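Local structure of inclusion membrane protein A (Chlamydia trachomatis, 6E7E) at residues A[9-14]-A[69-74]; A[23-28]-A[55-60]; A[30-35]-A[105-110]. The protein probably mediates homotypic fusion of chlamydial inclusions as a SNARE-like membrane protein, of which this chain is the soluble helical domain. The protein carries 2 engineered substitutions. All coordinates share one frame; numbering follows the deposited sequence.

Contact 1: residues A[9-14]-A[69-74]; sequences QDLQRE and SLLDEY
Leu11, Leu70 and Leu71 all carry CG anti to the backbone N (chi1 -174° for Leu11), and this extends Leu11 from helix 4-38 toward helix 65-73 and the two other leucines back to meet it. The methyl CD2 of Leu11 meets both leucines of helix 65-73. CD2 of Leu11 lies 3.6 Å from CD2 of Leu70, and the two side chains cross at about a right angle. The same methyl reaches the backbone beyond, with CD2 of Leu11 3.7 Å from N of Leu71. Leu71 slides past Leu11 in the opposite direction. CD1 of Leu71 rests against the backbone of the facing helix, 3.6 Å from N of Gln12, and meets Gln12 CB at 3.9 Å. No hydrogen bond crosses. On helix 4-38, NH1 of Arg13 binds OD1 of Asp10 at 2.9 Å in a salt bridge, on the anti side of the carboxylate but 31° out of its plane. Leu93 of helix 87-107 and Phe85 also touch Leu11, and Leu152 and Ile156 of helix 125-165 touch Leu70. The short-segment axes approach to 9.8 Å with N-to-C directions 137° apart, an oblique, broadly antiparallel crossing. Leucines packed between crossing helices are typical of a helical bundle.

Contact 2: residues A[23-28]-A[55-60]; sequences FMLSVL and SCLQGF
Leu25 of helix 4-38 packs against Leu57 and Phe60, the two ends of a type II beta turn that begins at the last residue of helix 44-57 in this all-helical bundle. The tight part of the contact is buried and almost all apolar. Its centre is a CH-pi contact. The methyl CD1 of Leu25 stands over one face of the Phe60 ring, 3.7 Å from the centroid and only 6° off the ring normal. All six ring carbons are therefore at similar distances from that methyl. CG of Phe60 anti to the backbone N (chi1 -180°) carries the ring toward helix 4-38, and chi2 of 78° turns its face to the methyl. The other branch of Leu25 serves Leu57: CD2 of Leu25 meets CD2 of Leu57 at 3.9 Å, and the two side chains cross at about a right angle. Ile142 of helix 125-165 touches both Leu57 and Phe60, while Ile104 of helix 87-107 touches Leu25. The cluster thus joins four parts of the bundle.

The outer side is looser and polar. Gln58 and Gly59, the middle of the turn, are exposed and do not meet the segment 23-28. Gly59 has a positive phi, as suits the third position of such a turn. The bond that closes the turn, from Phe60 N to Leu57 O, is weak. The amide of Gln58 folds back to Ser55 O, also weakly. On helix 4-38, Ser26 faces away from the turn. OG of Ser26 donates to Phe23 O at 2.7 Å, so that carbonyl accepts twice, since Val27 N binds it as well. Back in the buried part, the methyl CD1 of Leu57 lies 3.7 Å from the carbonyl O of Leu25.

Contact 3: residues A[30-35]-A[105-110]; sequences KEFLHL and RFLTPL
Phe32 and Leu107 make the apolar part of this contact, and Glu31 with the carbonyls of Leu107 and Thr108 makes the polar part. In the apolar part, the far end of the Phe32 ring leans on one leucine branch: CZ of Phe32 is 3.7 Å from CD1 of Leu107. The methyl approaches the ring obliquely. Leu107 has CG anti to its own N (chi1 -172°), which brings the end of the side chain nearer than its base. Phe53 of helix 44-57 stacks on the Phe32 ring, and Leu131 of helix 125-165 touches both Phe32 and Leu107.

The polar part runs through water. The extended side chain of Glu31 reaches across, but OE1 of Glu31 stops 4.2 Å from Thr108 O. Three waters bridge the gap. Water 3 donates to OE1 of Glu31 and to O of Thr108, both at 2.8 Å. Water 1 donates to Leu107 O at 2.8 Å and also to OE1 of Glu31, and water 2 links OE2 of Glu31 to Thr108 O. Waters 1 and 2 have more acceptors near them than protons to give, so their bonds may be shared among partners. Arg115 lies by OE2 as a long, weak ion pair. The hydroxyl of Thr108 is bound to Ile104 O, one turn back.

Within helix 4-38, ND1 of His34 donates to Lys30 O at 3.2 Å. His34 N binds the same oxygen from the opposite face of its plane.

The carboxylate and carbonyl oxygens are all acceptors, so they cannot hydrogen-bond to each other directly; here water supplies the protons.

Helix 4-38, near the N terminus, gives 9-14 to contact 1, 23-28 to contact 2 and 30-35 to contact 3. Contact 2 closes the shortest loop, when the chain returns along helix 44-57 to residues 55-60. Contact 1 closes next at 69-74, and its loop encloses that of contact 2. Contact 3 closes last at 105-110, where helix 87-107 ends and helix 110-119 begins, and crosses both others along the chain. Together they tie helix 4-38 in turn to helix 65-73, to the turn after helix 44-57 and to the end of helix 87-107. Contacts 2 and 3 touch: CD1 of Leu28 is 4.0 Å from CD2 of Leu107. Contacts 1 and 3 lie on opposite sides of the chain's centre.

Contact 1: residues A[9-14]-A[69-74]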
loop_
_atom_site.group_PDB
_atom_site.type_symbol
_atom_site.label_atom_id
_atom_site.label_comp_id
_atom_site.label_asym_id
_atom_site.label_seq_id
_atom_site.Cartn_x
_atom_site.Cartn_y
_atom_site.Cartn_z
ATOM N N GLN A 9 12.897 1.131 15.272
ATOM C CA GLN A 9 13.720 1.613 14.138
ATOM C C GLN A 9 13.359 0.848 12.862
ATOM O O GLN A 9 13.314 1.469 11.775
ATOM C CB GLN A 9 15.187 1.492 14.481
ATOM C CG GLN A 9 15.598 2.483 15.538
ATOM C CD GLN A 9 16.925 2.195 16.186
ATOM O OE1 GLN A 9 17.585 1.157 16.003
ATOM N NE2 GLN A 9 17.328 3.170 16.954
ATOM N N ASP A 10 13.092 -0.447 12.948
ATOM C CA ASP A 10 12.657 -1.226 11.757
ATOM C C ASP A 10 11.330 -0.688 11.249
ATOM O O ASP A 10 11.150 -0.512 10.056
ATOM C CB ASP A 10 12.483 -2.698 12.122
ATOM C CG ASP A 10 13.744 -3.474 12.362
ATOM O OD1 ASP A 10 14.786 -3.008 11.921
ATOM O OD2 ASP A 10 13.638 -4.532 13.027
ATOM N N LEU A 11 10.415 -0.449 12.169
ATOM C CA LEU A 11 9.100 0.061 11.762
ATOM C C LEU A 11 9.236 1.462 11.175
ATOM O O LEU A 11 8.522 1.785 10.223
ATOM C CB LEU A 11 8.148 0.026 12.941
ATOM C CG LEU A 11 6.716 0.392 12.605
ATOM C CD1 LEU A 11 6.096 -0.552 11.565
ATOM C CD2 LEU A 11 5.885 0.417 13.861
ATOM N N GLN A 12 10.088 2.295 11.737
ATOM C CA GLN A 12 10.297 3.649 11.204
ATOM C C GLN A 12 10.697 3.561 9.731
ATOM O O GLN A 12 10.173 4.291 8.885
ATOM C CB GLN A 12 11.356 4.330 12.022
ATOM C CG GLN A 12 11.733 5.721 11.577
ATOM C CD GLN A 12 12.897 6.236 12.389
ATOM O OE1 GLN A 12 13.855 5.531 12.703
ATOM N NE2 GLN A 12 12.803 7.495 12.764
ATOM N N ARG A 13 11.620 2.658 9.442
ATOM C CA ARG A 13 12.090 2.472 8.055
ATOM C C ARG A 13 10.944 1.994 7.170
ATOM O O ARG A 13 10.752 2.516 6.060
ATOM C CB ARG A 13 13.222 1.445 8.076
ATOM C CG ARG A 13 13.801 1.019 6.737
ATOM C CD ARG A 13 14.718 -0.220 6.896
ATOM N NE ARG A 13 15.732 -0.017 7.933
ATOM C CZ ARG A 13 15.894 -0.695 9.080
ATOM N NH1 ARG A 13 15.172 -1.767 9.370
ATOM N NH2 ARG A 13 16.824 -0.294 9.939
ATOM N N GLU A 14 10.193 0.998 7.612
ATOM C CA GLU A 14 9.129 0.462 6.750
ATOM C C GLU A 14 7.995 1.466 6.587
ATOM O O GLU A 14 7.434 1.529 5.497
ATOM C CB GLU A 14 8.629 -0.862 7.309
ATOM C CG GLU A 14 9.684 -1.953 7.359
ATOM C CD GLU A 14 10.489 -2.128 6.079
ATOM O OE1 GLU A 14 9.879 -2.284 5.029
ATOM O OE2 GLU A 14 11.731 -2.094 6.132
ATOM N N SER A 69 0.221 4.334 12.955
ATOM C CA SER A 69 -0.231 4.602 14.334
ATOM C C SER A 69 0.704 3.965 15.374
ATOM O O SER A 69 1.010 4.589 16.395
ATOM C CB SER A 69 -1.623 4.102 14.523
ATOM O OG SER A 69 -2.561 4.893 13.812
ATOM N N LEU A 70 1.132 2.729 15.150
ATOM C CA LEU A 70 2.040 2.024 16.080
ATOM C C LEU A 70 3.321 2.824 16.229
ATOM O O LEU A 70 3.788 3.057 17.341
ATOM C CB LEU A 70 2.352 0.631 15.548
ATOM C CG LEU A 70 3.214 -0.233 16.461
ATOM C CD1 LEU A 70 2.541 -0.463 17.812
ATOM C CD2 LEU A 70 3.513 -1.542 15.775
ATOM N N LEU A 71 3.871 3.246 15.111
ATOM C CA LEU A 71 5.135 4.012 15.143
ATOM C C LEU A 71 4.901 5.238 16.035
ATOM O O LEU A 71 5.761 5.587 16.853
ATOM C CB LEU A 71 5.548 4.389 13.717
ATOM C CG LEU A 71 6.870 5.115 13.625
ATOM C CD1 LEU A 71 8.001 4.151 13.953
ATOM C CD2 LEU A 71 7.019 5.720 12.245
ATOM N N ASP A 72 3.767 5.918 15.841
ATOM C CA ASP A 72 3.461 7.181 16.555
ATOM C C ASP A 72 3.263 6.908 18.057
ATOM O O ASP A 72 3.399 7.856 18.851
ATOM C CB ASP A 72 2.228 7.883 15.980
ATOM C CG ASP A 72 2.421 8.495 14.599
ATOM O OD1 ASP A 72 3.582 8.672 14.178
ATOM O OD2 ASP A 72 1.400 8.810 13.958
ATOM N N GLU A 73 2.939 5.678 18.469
ATOM C CA GLU A 73 2.710 5.349 19.899
ATOM C C GLU A 73 4.030 5.160 20.645
ATOM O O GLU A 73 3.994 5.185 21.864
ATOM C CB GLU A 73 1.845 4.091 20.047
ATOM C CG GLU A 73 0.414 4.316 19.617
ATOM C CD GLU A 73 -0.311 5.389 20.402
ATOM O OE1 GLU A 73 -0.112 5.450 21.608
ATOM O OE2 GLU A 73 -1.064 6.171 19.795
ATOM N N TYR A 74 5.162 4.962 19.998
ATOM C CA TYR A 74 6.372 4.523 20.734
ATOM C C TYR A 74 6.899 5.589 21.703
ATOM O O TYR A 74 7.235 5.215 22.817
ATOM C CB TYR A 74 7.497 4.166 19.769
ATOM C CG TYR A 74 8.725 3.650 20.474
ATOM C CD1 TYR A 74 8.806 2.342 20.905
ATOM C CD2 TYR A 74 9.832 4.461 20.674
ATOM C CE1 TYR A 74 9.933 1.862 21.559
ATOM C CE2 TYR A 74 10.959 3.996 21.330
ATOM C CZ TYR A 74 11.016 2.692 21.780
ATOM O OH TYR A 74 12.127 2.201 22.435
#

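Contact 2: residues A[23-28]-A[55-60]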
loop_
_atom_site.group_PDB
_atom_site.type_symbol
_atom_site.label_atom_id
_atom_site.label_comp_id
_atom_site.label_asym_id
_atom_site.label_seq_id
_atom_site.Cartn_x
_atom_site.Cartn_y
_atom_site.Cartn_z
ATOM N N PHE A 23 2.652 7.557 -2.019
ATOM C CA PHE A 23 2.763 8.692 -2.954
ATOM C C PHE A 23 2.884 8.161 -4.386
ATOM O O PHE A 23 2.184 8.633 -5.290
ATOM C CB PHE A 23 3.960 9.577 -2.615
ATOM C CG PHE A 23 4.054 10.673 -3.632
ATOM C CD1 PHE A 23 3.170 11.743 -3.618
ATOM C CD2 PHE A 23 4.920 10.534 -4.705
ATOM C CE1 PHE A 23 3.190 12.665 -4.653
ATOM C CE2 PHE A 23 4.936 11.475 -5.719
ATOM C CZ PHE A 23 4.094 12.549 -5.678
ATOM N N MET A 24 3.760 7.202 -4.617
ATOM C CA MET A 24 3.950 6.676 -5.982
ATOM C C MET A 24 2.668 6.035 -6.491
ATOM O O MET A 24 2.320 6.237 -7.677
ATOM C CB MET A 24 5.098 5.679 -6.029
ATOM C CG MET A 24 6.425 6.369 -5.865
ATOM S SD MET A 24 7.815 5.214 -6.089
ATOM C CE MET A 24 7.964 4.534 -4.457
ATOM N N LEU A 25 1.961 5.275 -5.667
ATOM C CA LEU A 25 0.684 4.707 -6.105
ATOM C C LEU A 25 -0.337 5.813 -6.389
ATOM O O LEU A 25 -1.166 5.608 -7.291
ATOM C CB LEU A 25 0.156 3.725 -5.074
ATOM C CG LEU A 25 0.963 2.445 -4.929
ATOM C CD1 LEU A 25 0.414 1.613 -3.801
ATOM C CD2 LEU A 25 0.948 1.635 -6.203
ATOM N N SER A 26 -0.303 6.937 -5.691
ATOM C CA SER A 26 -1.238 8.040 -5.999
ATOM C C SER A 26 -0.951 8.588 -7.400
ATOM O O SER A 26 -1.878 8.929 -8.146
ATOM C CB SER A 26 -1.204 9.118 -4.930
ATOM O OG SER A 26 -0.117 10.035 -5.026
ATOM N N VAL A 27 0.312 8.662 -7.761
ATOM C CA VAL A 27 0.696 9.159 -9.105
ATOM C C VAL A 27 0.199 8.149 -10.132
ATOM O O VAL A 27 -0.395 8.535 -11.167
ATOM C CB VAL A 27 2.210 9.371 -9.217
ATOM C CG1 VAL A 27 2.642 9.713 -10.641
ATOM C CG2 VAL A 27 2.684 10.437 -8.256
ATOM N N LEU A 28 0.453 6.877 -9.905
ATOM C CA LEU A 28 0.042 5.829 -10.861
ATOM C C LEU A 28 -1.477 5.755 -10.956
ATOM O O LEU A 28 -2.004 5.568 -12.046
ATOM C CB LEU A 28 0.653 4.493 -10.458
ATOM C CG LEU A 28 2.166 4.435 -10.633
ATOM C CD1 LEU A 28 2.748 3.243 -9.913
ATOM C CD2 LEU A 28 2.523 4.385 -12.092
ATOM N N SER A 55 -9.469 2.299 -9.014
ATOM C CA SER A 55 -10.347 1.853 -7.914
ATOM C C SER A 55 -9.540 1.124 -6.837
ATOM O O SER A 55 -9.752 1.379 -5.633
ATOM C CB SER A 55 -11.447 0.984 -8.475
ATOM O OG SER A 55 -12.334 1.748 -9.275
ATOM N N CYS A 56 -8.643 0.217 -7.210
ATOM C CA CYS A 56 -7.994 -0.629 -6.193
ATOM C C CYS A 56 -6.964 0.199 -5.413
ATOM O O CYS A 56 -6.627 -0.178 -4.275
ATOM C CB CYS A 56 -7.442 -1.916 -6.781
ATOM S SG CYS A 56 -5.854 -1.728 -7.585
ATOM N N LEU A 57 -6.506 1.324 -5.946
ATOM C CA LEU A 57 -5.518 2.191 -5.255
ATOM C C LEU A 57 -6.204 3.275 -4.410
ATOM O O LEU A 57 -5.505 3.919 -3.621
ATOM C CB LEU A 57 -4.554 2.766 -6.288
ATOM C CG LEU A 57 -3.689 1.720 -6.980
ATOM C CD1 LEU A 57 -2.799 2.361 -8.022
ATOM C CD2 LEU A 57 -2.837 0.959 -5.983
ATOM N N GLN A 58 -7.533 3.399 -4.476
ATOM C CA GLN A 58 -8.298 4.321 -3.608
ATOM C C GLN A 58 -8.010 3.996 -2.145
ATOM O O GLN A 58 -8.051 2.816 -1.767
ATOM C CB GLN A 58 -9.803 4.209 -3.849
ATOM C CG GLN A 58 -10.278 4.808 -5.161
ATOM C CD GLN A 58 -11.776 4.745 -5.329
ATOM O OE1 GLN A 58 -12.443 5.766 -5.455
ATOM N NE2 GLN A 58 -12.317 3.537 -5.336
ATOM N N GLY A 59 -7.713 5.026 -1.367
ATOM C CA GLY A 59 -7.597 4.903 0.087
ATOM C C GLY A 59 -6.396 4.065 0.485
ATOM O O GLY A 59 -6.416 3.498 1.593
ATOM N N PHE A 60 -5.343 4.007 -0.334
ATOM C CA PHE A 60 -4.164 3.185 0.005
ATOM C C PHE A 60 -3.606 3.636 1.358
ATOM O O PHE A 60 -3.194 2.770 2.068
ATOM C CB PHE A 60 -3.113 3.179 -1.107
ATOM C CG PHE A 60 -1.915 2.333 -0.758
ATOM C CD1 PHE A 60 -1.947 0.958 -0.859
ATOM C CD2 PHE A 60 -0.813 2.890 -0.163
ATOM C CE1 PHE A 60 -0.866 0.183 -0.466
ATOM C CE2 PHE A 60 0.272 2.119 0.220
ATOM C CZ PHE A 60 0.242 0.765 0.075
#

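Contact 3: residues A[30-35]-A[105-110]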
loop_
_atom_site.group_PDB
_atom_site.type_symbol
_atom_site.label_atom_id
_atom_site.label_comp_id
_atom_site.label_asym_id
_atom_site.label_seq_id
_atom_site.Cartn_x
_atom_site.Cartn_y
_atom_site.Cartn_z
ATOM N N LYS A 30 -3.604 8.197 -10.686
ATOM C CA LYS A 30 -4.037 9.311 -11.547
ATOM C C LYS A 30 -3.695 9.017 -13.014
ATOM O O LYS A 30 -4.489 9.321 -13.911
ATOM C CB LYS A 30 -3.380 10.609 -11.085
ATOM C CG LYS A 30 -3.870 11.872 -11.765
ATOM C CD LYS A 30 -3.488 13.114 -11.012
ATOM C CE LYS A 30 -2.039 13.456 -11.243
ATOM N NZ LYS A 30 -1.744 14.825 -10.779
ATOM N N GLU A 31 -2.530 8.429 -13.242
ATOM C CA GLU A 31 -2.120 8.076 -14.610
ATOM C C GLU A 31 -3.125 7.098 -15.227
ATOM O O GLU A 31 -3.487 7.243 -16.399
ATOM C CB GLU A 31 -0.727 7.472 -14.584
ATOM C CG GLU A 31 -0.103 7.324 -15.940
ATOM C CD GLU A 31 1.352 6.862 -15.934
ATOM O OE1 GLU A 31 1.736 6.112 -15.003
ATOM O OE2 GLU A 31 2.109 7.200 -16.877
ATOM N N PHE A 32 -3.574 6.108 -14.463
ATOM C CA PHE A 32 -4.539 5.116 -14.996
ATOM C C PHE A 32 -5.936 5.712 -15.102
ATOM O O PHE A 32 -6.654 5.290 -16.008
ATOM C CB PHE A 32 -4.474 3.807 -14.207
ATOM C CG PHE A 32 -3.274 3.005 -14.647
ATOM C CD1 PHE A 32 -3.302 2.334 -15.859
ATOM C CD2 PHE A 32 -2.096 3.000 -13.930
ATOM C CE1 PHE A 32 -2.183 1.682 -16.343
ATOM C CE2 PHE A 32 -0.977 2.357 -14.420
ATOM C CZ PHE A 32 -1.026 1.713 -15.622
ATOM N N LEU A 33 -6.297 6.698 -14.297
ATOM C CA LEU A 33 -7.566 7.413 -14.532
ATOM C C LEU A 33 -7.504 8.105 -15.893
ATOM O O LEU A 33 -8.420 7.996 -16.703
ATOM C CB LEU A 33 -7.814 8.437 -13.435
ATOM C CG LEU A 33 -9.094 9.241 -13.601
ATOM C CD1 LEU A 33 -10.315 8.334 -13.588
ATOM C CD2 LEU A 33 -9.182 10.245 -12.468
ATOM N N HIS A 34 -6.427 8.827 -16.149
ATOM C CA HIS A 34 -6.228 9.453 -17.474
ATOM C C HIS A 34 -6.342 8.399 -18.575
ATOM O O HIS A 34 -7.063 8.599 -19.537
ATOM C CB HIS A 34 -4.874 10.148 -17.544
ATOM C CG HIS A 34 -4.837 11.537 -17.005
ATOM N ND1 HIS A 34 -4.603 11.957 -15.703
ATOM C CD2 HIS A 34 -4.975 12.666 -17.726
ATOM C CE1 HIS A 34 -4.595 13.288 -15.705
ATOM N NE2 HIS A 34 -4.846 13.725 -16.913
ATOM N N LEU A 35 -5.596 7.315 -18.453
ATOM C CA LEU A 35 -5.537 6.284 -19.504
ATOM C C LEU A 35 -6.933 5.711 -19.735
ATOM O O LEU A 35 -7.317 5.454 -20.876
ATOM C CB LEU A 35 -4.524 5.206 -19.123
ATOM C CG LEU A 35 -4.014 4.348 -20.272
ATOM C CD1 LEU A 35 -3.083 5.149 -21.159
ATOM C CD2 LEU A 35 -3.288 3.127 -19.705
ATOM N N ARG A 105 7.712 -0.806 -9.633
ATOM C CA ARG A 105 8.788 -0.815 -10.632
ATOM C C ARG A 105 8.236 -1.348 -11.952
ATOM O O ARG A 105 8.532 -0.791 -13.024
ATOM C CB ARG A 105 9.979 -1.622 -10.121
ATOM C CG ARG A 105 11.211 -1.439 -10.983
ATOM C CD ARG A 105 12.457 -2.046 -10.393
ATOM N NE ARG A 105 12.366 -3.498 -10.282
ATOM C CZ ARG A 105 12.675 -4.374 -11.243
ATOM N NH1 ARG A 105 13.082 -3.964 -12.430
ATOM N NH2 ARG A 105 12.565 -5.670 -11.004
ATOM N N PHE A 106 7.504 -2.443 -11.936
ATOM C CA PHE A 106 6.972 -3.038 -13.183
ATOM C C PHE A 106 5.888 -2.174 -13.801
ATOM O O PHE A 106 5.737 -2.107 -15.020
ATOM C CB PHE A 106 6.259 -4.367 -12.938
ATOM C CG PHE A 106 7.021 -5.420 -12.173
ATOM C CD1 PHE A 106 8.384 -5.571 -12.368
ATOM C CD2 PHE A 106 6.378 -6.280 -11.284
ATOM C CE1 PHE A 106 9.097 -6.550 -11.688
ATOM C CE2 PHE A 106 7.090 -7.255 -10.600
ATOM C CZ PHE A 106 8.451 -7.387 -10.800
ATOM N N LEU A 107 5.067 -1.549 -12.979
ATOM C CA LEU A 107 3.906 -0.800 -13.488
ATOM C C LEU A 107 4.346 0.541 -14.064
ATOM O O LEU A 107 3.654 1.044 -14.946
ATOM C CB LEU A 107 2.934 -0.605 -12.335
ATOM C CG LEU A 107 1.579 -0.010 -12.689
ATOM C CD1 LEU A 107 0.843 -0.837 -13.737
ATOM C CD2 LEU A 107 0.737 0.088 -11.431
ATOM N N THR A 108 5.412 1.125 -13.540
ATOM C CA THR A 108 5.748 2.536 -13.844
ATOM C C THR A 108 5.770 2.848 -15.336
ATOM O O THR A 108 5.196 3.855 -15.721
ATOM C CB THR A 108 7.054 2.907 -13.154
ATOM O OG1 THR A 108 6.843 2.971 -11.745
ATOM C CG2 THR A 108 7.550 4.267 -13.564
ATOM N N PRO A 109 6.398 2.039 -16.206
ATOM C CA PRO A 109 6.454 2.445 -17.611
ATOM C C PRO A 109 5.204 2.112 -18.424
ATOM O O PRO A 109 5.158 2.473 -19.597
ATOM C CB PRO A 109 7.626 1.650 -18.180
ATOM C CG PRO A 109 7.983 0.615 -17.189
ATOM C CD PRO A 109 7.249 0.889 -15.902
ATOM N N LEU A 110 4.263 1.372 -17.882
ATOM C CA LEU A 110 3.277 0.727 -18.775
ATOM C C LEU A 110 2.225 1.673 -19.351
ATOM O O LEU A 110 1.860 1.476 -20.507
ATOM C CB LEU A 110 2.628 -0.432 -18.028
ATOM C CG LEU A 110 3.610 -1.554 -17.668
ATOM C CD1 LEU A 110 2.837 -2.685 -17.019
ATOM C CD2 LEU A 110 4.476 -2.054 -18.819
HETATM O O HOH W 1 2.184 3.304 -15.863
HETATM O O HOH W 2 4.059 5.331 -17.809
HETATM O O HOH W 3 4.371 6.123 -14.216
#